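Local coordinates for hypothetical protein PP5205 (Pseudomonas putida, PDB 2G2X), which is of unknown function but has an EVE domain, related to PUA and ASCH domains, and may bind nucleic acid, perhaps with modified bases, at residues E23-G28 / W94-V99. Sequence-based numbering, arbitrary orientation.
Sequences EARWDG and WSAVDV
Ala24 and Val99 form a hydrogen-bonded antiparallel pair where strand 23-26 lines the edge of the mixed sheet of this EVE domain, beside strand 95-110. The evidence is a two-way exchange: Ala24 N reaches Val99 O at 2.9 Å, and Val99 N donates back to Ala24 O at 2.8 Å. Trp26 N also donates to Val97 O, at 2.8 Å.

On the face shared by Ala24, Trp26 and Val99, CG lies anti to the backbone N of Trp26 (chi1 -158°), beside the carbonyl carbon, and Val99 CG2 comes to the edge of the ring near its plane, 3.9 Å from CE3. Phe47 and Phe49 also meet this indole, and Met6 touches both Trp26 and Val99, so the pair belongs to the domain interior.

Across the other face, Asp98 is turned so that OD1 lies 3.3 Å from Arg25 CA; Tyr70 OH hydrogen-bonds that oxygen. Arg25 does not pair with it: the arginine chain bends at chi3 (68°), carrying the guanidinium away to Asp27, whose OD2 accepts NE in the guanidinium plane through its anti lone pair.

The extended Glu23 side chain crosses that of Asp98 at a slant, their carboxylate planes 72° apart. The like charges would probably repel, yet Thr66 OG1 bonds Glu23 OE2, and one water donates to both acids, 2.7 Å from Glu23 OE2 and 2.5 Å from Asp98 OD2.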
# COMPACT_ATOMS: atom_id res chain seq x y z
N GLU A 23 -6.76 -13.45 -1.11
CA GLU A 23 -5.93 -12.90 -0.04
C GLU A 23 -4.48 -13.03 -0.49
O GLU A 23 -4.09 -14.06 -1.03
CB GLU A 23 -6.15 -13.68 1.26
CG GLU A 23 -5.48 -13.05 2.49
CD GLU A 23 -5.89 -13.70 3.80
OE1 GLU A 23 -6.87 -14.47 3.80
OE2 GLU A 23 -5.23 -13.44 4.83
N ALA A 24 -3.69 -11.98 -0.28
CA ALA A 24 -2.29 -12.01 -0.68
C ALA A 24 -1.35 -11.37 0.33
O ALA A 24 -1.77 -10.56 1.16
CB ALA A 24 -2.14 -11.33 -2.03
N ARG A 25 -0.08 -11.74 0.26
CA ARG A 25 0.92 -11.19 1.15
C ARG A 25 1.50 -9.90 0.57
O ARG A 25 1.78 -9.82 -0.62
CB ARG A 25 2.05 -12.20 1.38
CG ARG A 25 3.16 -11.69 2.32
CD ARG A 25 4.17 -12.79 2.64
NE ARG A 25 4.95 -13.18 1.47
CZ ARG A 25 5.26 -14.43 1.16
NH1 ARG A 25 4.85 -15.43 1.94
NH2 ARG A 25 5.99 -14.69 0.09
N TRP A 26 1.66 -8.88 1.41
CA TRP A 26 2.22 -7.61 0.98
C TRP A 26 3.67 -7.62 1.47
O TRP A 26 3.96 -7.22 2.60
CB TRP A 26 1.44 -6.46 1.61
CG TRP A 26 1.56 -5.16 0.87
CD1 TRP A 26 2.55 -4.22 1.00
CD2 TRP A 26 0.69 -4.68 -0.16
NE1 TRP A 26 2.35 -3.19 0.11
CE2 TRP A 26 1.21 -3.45 -0.61
CE3 TRP A 26 -0.48 -5.18 -0.75
CZ2 TRP A 26 0.60 -2.70 -1.63
CZ3 TRP A 26 -1.09 -4.43 -1.76
CH2 TRP A 26 -0.55 -3.21 -2.18
N ASP A 27 4.57 -8.11 0.62
CA ASP A 27 5.98 -8.22 0.99
C ASP A 27 6.89 -7.28 0.20
O ASP A 27 6.44 -6.60 -0.71
CB ASP A 27 6.44 -9.67 0.79
CG ASP A 27 6.11 -10.21 -0.60
OD1 ASP A 27 6.21 -9.43 -1.57
OD2 ASP A 27 5.75 -11.40 -0.72
N GLY A 28 8.17 -7.25 0.57
CA GLY A 28 9.12 -6.41 -0.15
C GLY A 28 9.34 -4.98 0.29
O GLY A 28 10.12 -4.26 -0.32
N TRP A 94 12.59 -6.69 8.64
CA TRP A 94 11.42 -6.40 7.82
C TRP A 94 10.12 -7.09 8.17
O TRP A 94 10.09 -8.20 8.71
CB TRP A 94 11.78 -6.64 6.36
CG TRP A 94 13.06 -5.95 6.02
CD1 TRP A 94 14.26 -6.53 5.76
CD2 TRP A 94 13.28 -4.53 6.00
NE1 TRP A 94 15.23 -5.56 5.58
CE2 TRP A 94 14.65 -4.33 5.72
CE3 TRP A 94 12.46 -3.41 6.19
CZ2 TRP A 94 15.23 -3.05 5.64
CZ3 TRP A 94 13.02 -2.13 6.10
CH2 TRP A 94 14.40 -1.97 5.83
N SER A 95 9.03 -6.39 7.86
CA SER A 95 7.69 -6.88 8.15
C SER A 95 6.78 -6.88 6.93
O SER A 95 6.99 -6.13 5.98
CB SER A 95 7.04 -6.01 9.24
OG SER A 95 7.73 -6.12 10.47
N ALA A 96 5.77 -7.73 6.98
CA ALA A 96 4.80 -7.83 5.91
C ALA A 96 3.44 -7.88 6.57
O ALA A 96 3.34 -8.03 7.79
CB ALA A 96 5.04 -9.10 5.10
N VAL A 97 2.39 -7.74 5.78
CA VAL A 97 1.03 -7.84 6.28
C VAL A 97 0.28 -8.54 5.16
O VAL A 97 0.76 -8.55 4.03
CB VAL A 97 0.38 -6.45 6.54
CG1 VAL A 97 1.11 -5.73 7.66
CG2 VAL A 97 0.37 -5.62 5.26
N ASP A 98 -0.86 -9.16 5.48
CA ASP A 98 -1.64 -9.83 4.45
C ASP A 98 -2.86 -8.99 4.16
O ASP A 98 -3.45 -8.39 5.07
CB ASP A 98 -2.04 -11.23 4.90
CG ASP A 98 -0.87 -12.19 4.96
OD1 ASP A 98 0.17 -11.92 4.31
OD2 ASP A 98 -0.98 -13.23 5.64
N VAL A 99 -3.27 -8.94 2.90
CA VAL A 99 -4.41 -8.13 2.51
C VAL A 99 -5.46 -8.88 1.72
O VAL A 99 -5.23 -9.99 1.24
CB VAL A 99 -3.95 -6.93 1.64
CG1 VAL A 99 -2.86 -6.15 2.36
CG2 VAL A 99 -3.44 -7.43 0.28
O HOH W 1 -3.08 -14.43 6.18
O HOH W 2 6.71 -6.01 3.12